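Local atomic coordinates of CPXV018 protein (Cowpox virus, PDB entry 4PDC), a protein that probably acts as a viral decoy ligand for the activating immune receptor NKG2D, presenting an MHC class I-like platform domain to blunt lymphocyte attack. Residues E[21-26]-E[57-62]; E[29-34]-E[53-58]. The protein carries 2 engineered substitutions. One frame throughout, in Å; residues are numbered along the deposited sequence.

Overall arrangement
Both contacts join helix 51-64 to neighbouring antiparallel strands of the one sheet, as expected of an MHC class I-like platform in which helices lie across a sheet floor. Their centres are about 5 Å apart. Along the chain the strands come first, 21-26 and then 29-34, and the helix follows as 53-58 and 57-62, sharing Asn57 and Val58. Contact 1 uses the later turns of the helix on strand 16-25, near the centre of the chain; contact 2 uses the earlier turns on strand 29-33, about 9 Å from that centre. Backbone pairing between the strands, including Val21 with Phe33, ties the two contacts together, so the helix rests on a continuous sheet surface.

Contact 1 of 2, residues E[21-26]-E[57-62]. Engineered in segment 21-26: Asp24 (natural residue Tyr).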
loop_
_atom_site.group_PDB
_atom_site.type_symbol
_atom_site.label_atom_id
_atom_site.label_comp_id
_atom_site.label_asym_id
_atom_site.label_seq_id
_atom_site.Cartn_x
_atom_site.Cartn_y
_atom_site.Cartn_z
ATOM N N VAL E 21 -0.722 7.780 -19.846
ATOM C CA VAL E 21 -0.048 6.580 -19.366
ATOM C C VAL E 21 -0.310 5.422 -20.323
ATOM O O VAL E 21 -1.431 5.250 -20.797
ATOM C CB VAL E 21 -0.506 6.178 -17.957
ATOM C CG1 VAL E 21 0.398 5.085 -17.408
ATOM C CG2 VAL E 21 -0.510 7.384 -17.024
ATOM N N ASP E 22 0.741 4.653 -20.604
ATOM C CA ASP E 22 0.659 3.427 -21.395
ATOM C C ASP E 22 1.066 2.236 -20.541
ATOM O O ASP E 22 2.096 2.275 -19.865
ATOM C CB ASP E 22 1.569 3.494 -22.626
ATOM C CG ASP E 22 1.224 4.641 -23.551
ATOM O OD1 ASP E 22 0.023 4.927 -23.726
ATOM O OD2 ASP E 22 2.161 5.255 -24.102
ATOM N N VAL E 23 0.258 1.182 -20.572
ATOM C CA VAL E 23 0.595 -0.058 -19.882
ATOM C C VAL E 23 0.900 -1.130 -20.913
ATOM O O VAL E 23 0.043 -1.476 -21.729
ATOM C CB VAL E 23 -0.536 -0.535 -18.969
ATOM C CG1 VAL E 23 -0.072 -1.711 -18.123
ATOM C CG2 VAL E 23 -1.015 0.603 -18.077
ATOM N N ASP E 24 2.121 -1.649 -20.869
ATOM C CA ASP E 24 2.567 -2.660 -21.818
ATOM C C ASP E 24 2.805 -3.989 -21.112
ATOM O O ASP E 24 3.505 -4.042 -20.099
ATOM C CB ASP E 24 3.855 -2.217 -22.525
ATOM C CG ASP E 24 3.697 -0.904 -23.278
ATOM O OD1 ASP E 24 2.562 -0.567 -23.671
ATOM O OD2 ASP E 24 4.717 -0.211 -23.487
ATOM N N LEU E 25 2.215 -5.053 -21.650
ATOM C CA LEU E 25 2.522 -6.412 -21.218
ATOM C C LEU E 25 3.391 -7.087 -22.271
ATOM O O LEU E 25 2.956 -7.293 -23.398
ATOM C CB LEU E 25 1.238 -7.214 -20.988
ATOM C CG LEU E 25 1.423 -8.667 -20.545
ATOM C CD1 LEU E 25 2.136 -8.743 -19.204
ATOM C CD2 LEU E 25 0.079 -9.376 -20.478
ATOM N N ASP E 26 4.623 -7.421 -21.900
ATOM C CA ASP E 26 5.572 -8.024 -22.832
ATOM C C ASP E 26 5.726 -7.185 -24.103
ATOM O O ASP E 26 5.595 -7.692 -25.218
ATOM C CB ASP E 26 5.138 -9.451 -23.174
ATOM C CG ASP E 26 5.156 -10.367 -21.962
ATOM O OD1 ASP E 26 5.983 -10.128 -21.062
ATOM O OD2 ASP E 26 4.347 -11.318 -21.901
ATOM N N ASN E 57 -7.569 5.261 -11.032
ATOM C CA ASN E 57 -7.347 6.013 -9.807
ATOM C C ASN E 57 -5.869 6.296 -9.558
ATOM O O ASN E 57 -5.494 7.426 -9.254
ATOM C CB ASN E 57 -7.936 5.263 -8.611
ATOM C CG ASN E 57 -9.451 5.322 -8.574
ATOM O OD1 ASN E 57 -10.053 6.329 -8.951
ATOM N ND2 ASN E 57 -10.077 4.243 -8.117
ATOM N N VAL E 58 -5.035 5.268 -9.677
ATOM C CA VAL E 58 -3.603 5.433 -9.471
ATOM C C VAL E 58 -3.012 6.423 -10.471
ATOM O O VAL E 58 -2.165 7.237 -10.114
ATOM C CB VAL E 58 -2.858 4.088 -9.588
ATOM C CG1 VAL E 58 -1.347 4.296 -9.554
ATOM C CG2 VAL E 58 -3.286 3.156 -8.468
ATOM N N PHE E 59 -3.448 6.344 -11.723
ATOM C CA PHE E 59 -2.900 7.210 -12.760
ATOM C C PHE E 59 -3.338 8.660 -12.549
ATOM O O PHE E 59 -2.517 9.575 -12.616
ATOM C CB PHE E 59 -3.313 6.720 -14.153
ATOM C CG PHE E 59 -2.733 5.376 -14.530
ATOM C CD1 PHE E 59 -1.809 4.737 -13.711
ATOM C CD2 PHE E 59 -3.118 4.749 -15.706
ATOM C CE1 PHE E 59 -1.282 3.501 -14.057
ATOM C CE2 PHE E 59 -2.593 3.508 -16.058
ATOM C CZ PHE E 59 -1.676 2.888 -15.233
ATOM N N SER E 60 -4.623 8.876 -12.288
ATOM C CA SER E 60 -5.130 10.231 -12.066
ATOM C C SER E 60 -4.419 10.887 -10.885
ATOM O O SER E 60 -3.988 12.041 -10.969
ATOM C CB SER E 60 -6.641 10.214 -11.825
ATOM O OG SER E 60 -7.330 9.716 -12.956
ATOM N N GLU E 61 -4.282 10.139 -9.794
ATOM C CA GLU E 61 -3.608 10.640 -8.602
ATOM C C GLU E 61 -2.123 10.909 -8.858
ATOM O O GLU E 61 -1.562 11.859 -8.316
ATOM C CB GLU E 61 -3.769 9.650 -7.446
ATOM C CG GLU E 61 -5.205 9.489 -6.957
ATOM C CD GLU E 61 -5.719 10.700 -6.197
ATOM O OE1 GLU E 61 -4.923 11.625 -5.925
ATOM O OE2 GLU E 61 -6.925 10.725 -5.868
ATOM N N PHE E 62 -1.489 10.076 -9.681
ATOM C CA PHE E 62 -0.081 10.269 -10.031
ATOM C C PHE E 62 0.162 11.680 -10.554
ATOM O O PHE E 62 1.135 12.336 -10.177
ATOM C CB PHE E 62 0.368 9.243 -11.080
ATOM C CG PHE E 62 1.784 9.439 -11.558
ATOM C CD1 PHE E 62 2.837 8.799 -10.928
ATOM C CD2 PHE E 62 2.061 10.261 -12.643
ATOM C CE1 PHE E 62 4.144 8.981 -11.368
ATOM C CE2 PHE E 62 3.360 10.440 -13.089
ATOM C CZ PHE E 62 4.400 9.803 -12.447
#
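With its ring carbon CG turned anti to the carbonyl carbon (chi1 -66°), Phe59 reaches from the helix to the sheet, where Val21 turns CG1 anti to its own backbone N (chi1 -170°) and brings that methyl over the ring. The contact is a helix-on-sheet seam of an MHC class I-like platform: helix 51-64 lies against strand 16-25, with a CH-pi interaction at its heart. Val21 CG1 stands 3.8 Å from the Phe59 ring centroid, 16° off the ring normal, and is displaced toward the rim beside CE2 and CZ. Val21 CG2 lies nearer the root of the ring, 3.9 Å from Phe59 CG, so the valine lies across one face, CG1 toward the far rim and CG2 above the root. A beta-branched residue suits this place, because it keeps an extended backbone while offering two methyls to a flat partner. Two residues along the strand, and so on the same side of the sheet, Val23 meets the ring differently, with CG2 at the edge and close to the ring plane. Phenylalanine fits because it spans the gap (the nearest CA atoms, those of Val21 and Phe59, are 7.2 Å apart) without bringing a polar group into this buried layer. Phe8 of strand 2-13 adds an edge-to-face ring contact with Phe59. At the far end of the ring, Val23 CG2 lies 3.7 Å from Phe59 CZ.

Contact 2 of 2, residues E[29-34]-E[53-58]; sequences QIITFD and PFYKNV
Ile31, whose CD1 abuts the ring of Tyr55, belongs to a classic beta bulge: it and Ile30 both face the single residue Val23 on the adjoining strand. The bulge lies in the second strand from one side of an MHC class I-like platform sheet, inside strand 38-40, just where helix 51-64 packs against strand 29-33. From it Ile31 points at the helix, and its chain runs out straight to CD1 (chi2 165°), a slim terminal methyl that comes to the edge of Tyr55, close to the ring plane, 3.6 Å from CD2 and 3.7 Å from CE2. The two side chains cross at about a right angle. Isoleucine suits the site, its branched CB at home in a strand and its longer arm able to bridge to the helix. Tyrosine serves two demands: its ring lies in the apolar layer, with Ile31 at one edge and Phe6 meeting it edge-to-face, while its OH is hydrogen-bonded to His137 ND1. Buried Phe33 brings a wide apolar ring toward the helix; exposed Lys56 suits the rim, where its aliphatic root comes loosely near, CG being 4.4 Å from Phe33 CE1, and the extended chain carries NZ, presumably an ammonium group, away from the sheet. Phe33 CE1 also approaches Lys56 O obliquely at 4.3 Å, a loose contact rather than a bond; that carbonyl oxygen accepts a hydrogen bond from Ser60 OG.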
loop_
_atom_site.group_PDB
_atom_site.type_symbol
_atom_site.label_atom_id
_atom_site.label_comp_id
_atom_site.label_asym_id
_atom_site.label_seq_id
_atom_site.Cartn_x
_atom_site.Cartn_y
_atom_site.Cartn_z
ATOM N N GLN E 29 1.113 -3.036 -25.857
ATOM C CA GLN E 29 0.229 -2.151 -25.106
ATOM C C GLN E 29 -1.118 -2.816 -24.854
ATOM O O GLN E 29 -1.733 -3.352 -25.780
ATOM C CB GLN E 29 0.032 -0.830 -25.851
ATOM C CG GLN E 29 -0.665 0.237 -25.030
ATOM C CD GLN E 29 -1.024 1.456 -25.854
ATOM O OE1 GLN E 29 -1.991 1.441 -26.612
ATOM N NE2 GLN E 29 -0.241 2.515 -25.716
ATOM N N ILE E 30 -1.571 -2.776 -23.600
ATOM C CA ILE E 30 -2.828 -3.407 -23.211
ATOM C C ILE E 30 -3.815 -2.400 -22.622
ATOM O O ILE E 30 -5.025 -2.611 -22.674
ATOM C CB ILE E 30 -2.599 -4.546 -22.189
ATOM C CG1 ILE E 30 -1.947 -4.019 -20.906
ATOM C CG2 ILE E 30 -1.742 -5.643 -22.809
ATOM C CD1 ILE E 30 -2.010 -4.994 -19.738
ATOM N N ILE E 31 -3.293 -1.314 -22.061
ATOM C CA ILE E 31 -4.119 -0.263 -21.473
ATOM C C ILE E 31 -3.536 1.099 -21.832
ATOM O O ILE E 31 -2.322 1.242 -21.979
ATOM C CB ILE E 31 -4.204 -0.396 -19.932
ATOM C CG1 ILE E 31 -4.804 -1.744 -19.527
ATOM C CG2 ILE E 31 -5.034 0.727 -19.330
ATOM C CD1 ILE E 31 -4.577 -2.081 -18.065
ATOM N N THR E 32 -4.399 2.098 -21.977
ATOM C CA THR E 32 -3.942 3.468 -22.167
ATOM C C THR E 32 -4.855 4.430 -21.417
ATOM O O THR E 32 -6.028 4.142 -21.180
ATOM C CB THR E 32 -3.874 3.852 -23.666
ATOM O OG1 THR E 32 -3.188 5.103 -23.815
ATOM C CG2 THR E 32 -5.260 3.949 -24.277
ATOM N N PHE E 33 -4.294 5.577 -21.055
ATOM C CA PHE E 33 -4.957 6.567 -20.216
ATOM C C PHE E 33 -4.604 7.943 -20.769
ATOM O O PHE E 33 -3.429 8.224 -20.993
ATOM C CB PHE E 33 -4.510 6.406 -18.757
ATOM C CG PHE E 33 -5.026 7.470 -17.826
ATOM C CD1 PHE E 33 -6.315 7.412 -17.332
ATOM C CD2 PHE E 33 -4.206 8.515 -17.423
ATOM C CE1 PHE E 33 -6.787 8.386 -16.467
ATOM C CE2 PHE E 33 -4.671 9.488 -16.555
ATOM C CZ PHE E 33 -5.962 9.424 -16.078
ATOM N N ASP E 34 -5.611 8.782 -21.015
ATOM C CA ASP E 34 -5.396 10.061 -21.704
ATOM C C ASP E 34 -5.454 11.271 -20.773
ATOM O O ASP E 34 -5.549 12.411 -21.234
ATOM C CB ASP E 34 -6.428 10.237 -22.830
ATOM C CG ASP E 34 -7.866 10.284 -22.326
ATOM O OD1 ASP E 34 -8.097 10.559 -21.127
ATOM O OD2 ASP E 34 -8.782 10.049 -23.146
ATOM N N PRO E 53 -10.260 0.036 -13.338
ATOM C CA PRO E 53 -10.683 1.059 -12.367
ATOM C C PRO E 53 -9.595 1.387 -11.353
ATOM O O PRO E 53 -9.500 2.530 -10.914
ATOM C CB PRO E 53 -11.899 0.422 -11.682
ATOM C CG PRO E 53 -11.756 -1.033 -11.913
ATOM C CD PRO E 53 -11.066 -1.190 -13.232
ATOM N N PHE E 54 -8.785 0.394 -11.001
ATOM C CA PHE E 54 -7.670 0.593 -10.083
ATOM C C PHE E 54 -6.642 1.540 -10.700
ATOM O O PHE E 54 -6.234 2.517 -10.073
ATOM C CB PHE E 54 -7.026 -0.753 -9.731
ATOM C CG PHE E 54 -5.852 -0.647 -8.796
ATOM C CD1 PHE E 54 -6.046 -0.522 -7.431
ATOM C CD2 PHE E 54 -4.558 -0.692 -9.279
ATOM C CE1 PHE E 54 -4.969 -0.434 -6.567
ATOM C CE2 PHE E 54 -3.476 -0.602 -8.419
ATOM C CZ PHE E 54 -3.684 -0.472 -7.062
ATOM N N TYR E 55 -6.239 1.256 -11.935
ATOM C CA TYR E 55 -5.247 2.076 -12.617
ATOM C C TYR E 55 -5.775 3.482 -12.889
ATOM O O TYR E 55 -5.012 4.449 -12.847
ATOM C CB TYR E 55 -4.811 1.427 -13.935
ATOM C CG TYR E 55 -4.008 0.144 -13.778
ATOM C CD1 TYR E 55 -3.186 -0.065 -12.674
ATOM C CD2 TYR E 55 -4.072 -0.855 -14.743
ATOM C CE1 TYR E 55 -2.456 -1.242 -12.535
ATOM C CE2 TYR E 55 -3.347 -2.028 -14.616
ATOM C CZ TYR E 55 -2.545 -2.217 -13.510
ATOM O OH TYR E 55 -1.837 -3.386 -13.389
ATOM N N LYS E 56 -7.065 3.602 -13.179
ATOM C CA LYS E 56 -7.640 4.922 -13.434
ATOM C C LYS E 56 -7.409 5.822 -12.225
ATOM O O LYS E 56 -7.067 6.993 -12.371
ATOM C CB LYS E 56 -9.133 4.827 -13.752
ATOM C CG LYS E 56 -9.758 6.164 -14.145
ATOM C CD LYS E 56 -11.220 6.009 -14.531
ATOM C CE LYS E 56 -11.822 7.327 -14.995
ATOM N NZ LYS E 56 -13.235 7.164 -15.450
ATOM N N ASN E 57 -7.569 5.261 -11.032
ATOM C CA ASN E 57 -7.347 6.013 -9.807
ATOM C C ASN E 57 -5.869 6.296 -9.558
ATOM O O ASN E 57 -5.494 7.426 -9.254
ATOM C CB ASN E 57 -7.936 5.263 -8.611
ATOM C CG ASN E 57 -9.451 5.322 -8.574
ATOM O OD1 ASN E 57 -10.053 6.329 -8.951
ATOM N ND2 ASN E 57 -10.077 4.243 -8.117
ATOM N N VAL E 58 -5.035 5.268 -9.677
ATOM C CA VAL E 58 -3.603 5.433 -9.471
ATOM C C VAL E 58 -3.012 6.423 -10.471
ATOM O O VAL E 58 -2.165 7.237 -10.114
ATOM C CB VAL E 58 -2.858 4.088 -9.588
ATOM C CG1 VAL E 58 -1.347 4.296 -9.554
ATOM C CG2 VAL E 58 -3.286 3.156 -8.468
#